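Local atomic coordinates of apoptosis regulator Bcl-2 homolog (Murid herpesvirus 4, PDB entry 4MI8), a protein that binds host Beclin 1 and the pro-apoptotic proteins BAK1 and BAX, restraining autophagy and apoptosis of the infected cell and so favouring viral latency. Residues S3-G8 / L129-P134; K74-L79 / V90-V95. One frame throughout, in Å; residues are numbered along the deposited sequence.

Interaction 1: residues S3-G8 / L129-P134; sequences SHKKSG and LMNHFP
M130 carries its CG between the backbone N and the carbonyl carbon (chi1 35°), and with the bend at chi2 this brings the sulfur beside G8, after which the chain end runs on away from the extended 3-8 segment; CB itself already points at 3-8 and meets the carbonyl oxygen of K6. The distances bear this out: M130 CB lies 3.5 Å from K6 O, and M130 SD lies 3.9 Å from G8 CA. K5 contributes through its length. Its chain is bent at chi2, chi3 and chi4 and runs obliquely across M130, with K5 NZ 4.1 Å from M130 CG; the approach is a van der Waals one, made by the methylenes and the end of the lysine. At the other end of the contact the P134 ring packs on the backbone of the N-terminal segment at H4, P134 CB lying 3.4 Å from H4 C, and S3 OG reaches the same CB at 3.7 Å.

The polar link is made by a water, which has three partners. It accepts from K6 N at 3.1 Å and donates to F133 O at 2.8 Å and to M130 O, the last at a separation too short for its exact length to be trusted. One molecule thus joins an N-H of 3-8 to two carbonyls of 129-134, supplying polar partners that the two segments do not give each other directly. This is a surface contact between the chain's two ends, and M130 is its buried member.

S7 caps the start of helix 8-23 through its OG and the backbone N of Y10, while a backbone hydrogen bond joins H4 to L135. M130 also packs on W11 of helix 8-23 and on F124 and I125 of helix 111-126, which places the paired termini across these two helices.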
loop_
_atom_site.group_PDB
_atom_site.type_symbol
_atom_site.label_atom_id
_atom_site.label_comp_id
_atom_site.label_asym_id
_atom_site.label_seq_id
_atom_site.Cartn_x
_atom_site.Cartn_y
_atom_site.Cartn_z
ATOM N N SER A 3 1.095 -0.046 21.411
ATOM C CA SER A 3 1.529 0.205 20.008
ATOM C C SER A 3 2.517 1.375 19.902
ATOM O O SER A 3 2.350 2.386 20.587
ATOM C CB SER A 3 0.322 0.541 19.148
ATOM O OG SER A 3 0.320 1.929 18.904
ATOM N N HIS A 4 3.517 1.238 19.021
ATOM C CA HIS A 4 4.554 2.271 18.800
ATOM C C HIS A 4 5.207 2.149 17.442
ATOM O O HIS A 4 4.995 1.177 16.707
ATOM C CB HIS A 4 5.676 2.191 19.844
ATOM C CG HIS A 4 5.249 1.655 21.201
ATOM N ND1 HIS A 4 5.787 2.101 22.354
ATOM C CD2 HIS A 4 4.315 0.676 21.557
ATOM C CE1 HIS A 4 5.231 1.442 23.393
ATOM N NE2 HIS A 4 4.326 0.575 22.901
ATOM N N LYS A 5 6.083 3.098 17.136
ATOM C CA LYS A 5 6.854 3.120 15.909
ATOM C C LYS A 5 7.718 1.883 15.753
ATOM O O LYS A 5 8.334 1.447 16.698
ATOM C CB LYS A 5 7.703 4.398 15.870
ATOM C CG LYS A 5 9.112 4.311 15.258
ATOM C CD LYS A 5 9.414 5.416 14.260
ATOM C CE LYS A 5 10.856 5.872 14.362
ATOM N NZ LYS A 5 11.717 5.482 13.216
ATOM N N LYS A 6 7.794 1.346 14.548
ATOM C CA LYS A 6 8.686 0.232 14.293
ATOM C C LYS A 6 9.790 0.611 13.329
ATOM O O LYS A 6 9.741 1.623 12.679
ATOM C CB LYS A 6 7.930 -0.993 13.799
ATOM C CG LYS A 6 6.861 -1.483 14.743
ATOM C CD LYS A 6 7.422 -2.325 15.858
ATOM C CE LYS A 6 6.335 -2.681 16.841
ATOM N NZ LYS A 6 6.756 -2.766 18.264
ATOM N N SER A 7 10.800 -0.225 13.259
ATOM C CA SER A 7 11.995 0.085 12.519
ATOM C C SER A 7 11.828 -0.117 11.049
ATOM O O SER A 7 10.977 -0.839 10.629
ATOM C CB SER A 7 13.134 -0.782 13.007
ATOM O OG SER A 7 13.045 -2.063 12.477
ATOM N N GLY A 8 12.690 0.532 10.286
ATOM C CA GLY A 8 12.761 0.335 8.871
ATOM C C GLY A 8 13.048 -1.097 8.552
ATOM O O GLY A 8 12.583 -1.612 7.566
ATOM N N LEU A 129 8.050 6.929 6.316
ATOM C CA LEU A 129 6.618 6.591 6.607
ATOM C C LEU A 129 6.384 5.865 7.934
ATOM O O LEU A 129 5.285 5.909 8.476
ATOM C CB LEU A 129 5.956 5.824 5.455
ATOM C CG LEU A 129 5.876 6.763 4.246
ATOM C CD1 LEU A 129 4.956 6.156 3.218
ATOM C CD2 LEU A 129 5.427 8.206 4.581
ATOM N N MET A 130 7.415 5.186 8.444
ATOM C CA MET A 130 7.309 4.462 9.731
ATOM C C MET A 130 6.950 5.437 10.802
ATOM O O MET A 130 6.267 5.065 11.758
ATOM C CB MET A 130 8.612 3.783 10.141
ATOM C CG MET A 130 9.842 4.558 9.743
ATOM S SD MET A 130 10.695 3.638 8.463
ATOM C CE MET A 130 10.439 4.514 6.925
ATOM N N ASN A 131 7.387 6.692 10.601
ATOM C CA ASN A 131 7.062 7.820 11.481
ATOM C C ASN A 131 5.567 8.090 11.758
ATOM O O ASN A 131 5.251 8.659 12.799
ATOM C CB ASN A 131 7.666 9.100 10.911
ATOM C CG ASN A 131 8.415 9.905 11.948
ATOM O OD1 ASN A 131 8.204 11.135 12.136
ATOM N ND2 ASN A 131 9.323 9.222 12.628
ATOM N N HIS A 132 4.681 7.700 10.857
ATOM C CA HIS A 132 3.276 8.034 10.963
ATOM C C HIS A 132 2.344 6.853 10.993
ATOM O O HIS A 132 1.241 6.908 10.464
ATOM C CB HIS A 132 2.920 8.912 9.800
ATOM C CG HIS A 132 3.409 10.313 9.923
ATOM N ND1 HIS A 132 4.549 10.718 9.385
ATOM C CD2 HIS A 132 2.852 11.416 10.534
ATOM C CE1 HIS A 132 4.725 12.009 9.638
ATOM N NE2 HIS A 132 3.679 12.437 10.332
ATOM N N PHE A 133 2.758 5.766 11.605
ATOM C CA PHE A 133 2.013 4.537 11.511
ATOM C C PHE A 133 2.515 3.552 12.523
ATOM O O PHE A 133 3.333 2.724 12.208
ATOM C CB PHE A 133 2.178 3.951 10.100
ATOM C CG PHE A 133 1.126 2.961 9.735
ATOM C CD1 PHE A 133 1.055 1.754 10.369
ATOM C CD2 PHE A 133 0.196 3.253 8.778
ATOM C CE1 PHE A 133 0.085 0.857 10.050
ATOM C CE2 PHE A 133 -0.784 2.359 8.454
ATOM C CZ PHE A 133 -0.841 1.158 9.091
ATOM N N PRO A 134 2.039 3.621 13.749
ATOM C CA PRO A 134 2.623 2.702 14.730
ATOM C C PRO A 134 1.982 1.356 14.654
ATOM O O PRO A 134 0.934 1.247 14.083
ATOM C CB PRO A 134 2.277 3.330 16.076
ATOM C CG PRO A 134 1.585 4.598 15.806
ATOM C CD PRO A 134 0.941 4.385 14.506
HETATM O O HOH W 1 6.145 2.595 12.243
#

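Interaction 2: residues K74-L79 / V90-V95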
loop_
_atom_site.group_PDB
_atom_site.type_symbol
_atom_site.label_atom_id
_atom_site.label_comp_id
_atom_site.label_asym_id
_atom_site.label_seq_id
_atom_site.Cartn_x
_atom_site.Cartn_y
_atom_site.Cartn_z
ATOM N N LYS A 74 5.918 8.565 -8.930
ATOM C CA LYS A 74 5.323 9.894 -9.146
ATOM C C LYS A 74 3.979 9.904 -8.356
ATOM O O LYS A 74 3.784 10.751 -7.457
ATOM C CB LYS A 74 5.157 10.143 -10.658
ATOM C CG LYS A 74 5.522 11.528 -11.194
ATOM C CD LYS A 74 7.022 11.741 -11.304
ATOM C CE LYS A 74 7.318 12.816 -12.364
ATOM N NZ LYS A 74 8.650 13.526 -12.350
ATOM N N LEU A 75 3.110 8.913 -8.614
ATOM C CA LEU A 75 1.932 8.735 -7.772
ATOM C C LEU A 75 2.299 8.829 -6.304
ATOM O O LEU A 75 1.685 9.625 -5.588
ATOM C CB LEU A 75 1.187 7.428 -8.028
ATOM C CG LEU A 75 -0.094 7.233 -7.143
ATOM C CD1 LEU A 75 -1.111 8.375 -7.281
ATOM C CD2 LEU A 75 -0.705 5.938 -7.574
ATOM N N PHE A 76 3.341 8.086 -5.868
ATOM C CA PHE A 76 3.639 8.011 -4.414
ATOM C C PHE A 76 4.004 9.377 -3.913
ATOM O O PHE A 76 3.530 9.802 -2.853
ATOM C CB PHE A 76 4.728 6.991 -4.021
ATOM C CG PHE A 76 4.311 5.527 -4.131
ATOM C CD1 PHE A 76 2.946 5.105 -3.981
ATOM C CD2 PHE A 76 5.272 4.561 -4.337
ATOM C CE1 PHE A 76 2.604 3.722 -4.043
ATOM C CE2 PHE A 76 4.935 3.211 -4.432
ATOM C CZ PHE A 76 3.606 2.783 -4.268
ATOM N N THR A 77 4.855 10.085 -4.665
ATOM C CA THR A 77 5.251 11.423 -4.222
ATOM C C THR A 77 4.058 12.430 -4.137
ATOM O O THR A 77 3.977 13.177 -3.149
ATOM C CB THR A 77 6.520 11.966 -4.980
ATOM O OG1 THR A 77 6.382 11.713 -6.384
ATOM C CG2 THR A 77 7.844 11.264 -4.466
ATOM N N SER A 78 3.131 12.439 -5.111
ATOM C CA SER A 78 1.939 13.338 -4.975
ATOM C C SER A 78 1.100 12.986 -3.783
ATOM O O SER A 78 0.725 13.854 -2.986
ATOM C CB SER A 78 1.068 13.518 -6.248
ATOM O OG SER A 78 0.641 12.301 -6.851
ATOM N N LEU A 79 0.918 11.681 -3.586
ATOM C CA LEU A 79 0.168 11.203 -2.453
ATOM C C LEU A 79 0.719 11.718 -1.083
ATOM O O LEU A 79 -0.044 11.796 -0.093
ATOM C CB LEU A 79 0.119 9.672 -2.577
ATOM C CG LEU A 79 -0.577 8.771 -1.616
ATOM C CD1 LEU A 79 -2.046 9.162 -1.658
ATOM C CD2 LEU A 79 -0.337 7.304 -2.042
ATOM N N VAL A 90 -2.226 4.242 4.231
ATOM C CA VAL A 90 -3.044 3.125 3.871
ATOM C C VAL A 90 -3.326 3.164 2.355
ATOM O O VAL A 90 -3.315 2.171 1.703
ATOM C CB VAL A 90 -4.391 3.212 4.608
ATOM C CG1 VAL A 90 -5.393 2.194 4.022
ATOM C CG2 VAL A 90 -4.165 3.069 6.110
ATOM N N GLY A 91 -3.553 4.337 1.794
ATOM C CA GLY A 91 -3.722 4.497 0.334
ATOM C C GLY A 91 -2.506 3.971 -0.463
ATOM O O GLY A 91 -2.671 3.331 -1.535
ATOM N N PHE A 92 -1.288 4.287 0.030
ATOM C CA PHE A 92 -0.030 3.789 -0.526
ATOM C C PHE A 92 -0.074 2.234 -0.592
ATOM O O PHE A 92 0.274 1.566 -1.616
ATOM C CB PHE A 92 1.089 4.355 0.367
ATOM C CG PHE A 92 2.425 3.619 0.299
ATOM C CD1 PHE A 92 2.667 2.551 1.125
ATOM C CD2 PHE A 92 3.507 4.155 -0.448
ATOM C CE1 PHE A 92 3.940 1.965 1.172
ATOM C CE2 PHE A 92 4.774 3.550 -0.431
ATOM C CZ PHE A 92 4.991 2.446 0.395
ATOM N N PHE A 93 -0.480 1.634 0.507
ATOM C CA PHE A 93 -0.516 0.182 0.483
ATOM C C PHE A 93 -1.594 -0.307 -0.432
ATOM O O PHE A 93 -1.457 -1.400 -0.975
ATOM C CB PHE A 93 -0.695 -0.393 1.906
ATOM C CG PHE A 93 0.612 -0.502 2.678
ATOM C CD1 PHE A 93 1.565 -1.480 2.319
ATOM C CD2 PHE A 93 0.925 0.413 3.739
ATOM C CE1 PHE A 93 2.776 -1.549 3.005
ATOM C CE2 PHE A 93 2.200 0.346 4.421
ATOM C CZ PHE A 93 3.103 -0.610 4.064
ATOM N N ASP A 94 -2.709 0.421 -0.570
ATOM C CA ASP A 94 -3.823 -0.125 -1.421
ATOM C C ASP A 94 -3.427 0.008 -2.844
ATOM O O ASP A 94 -3.877 -0.769 -3.719
ATOM C CB ASP A 94 -5.102 0.704 -1.250
ATOM C CG ASP A 94 -6.315 0.027 -1.845
ATOM O OD1 ASP A 94 -6.352 -1.238 -1.860
ATOM O OD2 ASP A 94 -7.288 0.725 -2.269
ATOM N N VAL A 95 -2.659 1.069 -3.154
ATOM C CA VAL A 95 -2.095 1.106 -4.537
ATOM C C VAL A 95 -1.222 -0.114 -4.824
ATOM O O VAL A 95 -1.379 -0.796 -5.890
ATOM C CB VAL A 95 -1.339 2.403 -4.815
ATOM C CG1 VAL A 95 -0.522 2.244 -6.095
ATOM C CG2 VAL A 95 -2.357 3.592 -4.768
#
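The two helical segments run nearly antiparallel, their N-to-C directions 164° apart and their axes 10.6 Å apart at closest approach, with F76 and F92 level at a CA-CA distance of 6.8 Å. That spacing is filled by apolar side chains. The F92 side chain crosses that of F76 at about a right angle and puts CD2 over one face of the F76 ring, offset toward the rim and 3.7 Å from F76 CD1. The ring centroids are 4.7 Å apart and the planes are inclined at 44°, an oblique pairing that is neither a stack nor an edge-to-face arrangement. F92 attains this position with CG anti to the backbone N (chi1 160°).

V95 lies one turn along from F92. Its CG1 approaches F76 CE1 obliquely at 4.0 Å, and its two methyls meet L75 CD2 tip to tip. One turn on from L75 along the same helix face, L79 directs CD2 onto the opposing backbone, 3.8 Å from F92 N, and close to the G91 carbonyl carbon. As G91 has no side chain, the leucine methyl meets main chain there.

All six touching residues are buried. The bound Beclin 1 BH3-derived peptide lies beside them: L75 and V95 pack on it, and S78 hydrogen-bonds to it, so these helices line part of the BH3-binding groove of the Bcl-2 fold. Behind the aromatic pair, M120 of helix 111-126 touches both F76 and F92, while F93 and D94 turn to helix 33-56.

How the interactions relate
The centres of the two contacts lie about 17 Å apart, interaction 2 nearer the middle of the chain and interaction 1 at its surface. In sequence, 74-79 and 90-95 both fall between 3-8 and 129-134, so the pairing of the termini spans the helical hairpin. They meet directly, F133 CE2 lying 4.2 Å from V90 CG2. Helix 86-103 is common ground: it supplies 90-95, and its I89 receives L129, H132 and F133. Helix 111-126 also backs both contacts, meeting M130 at one and the phenylalanine pair at the other. The all-helical bundle thus connects a peptide-binding groove with the joined chain ends.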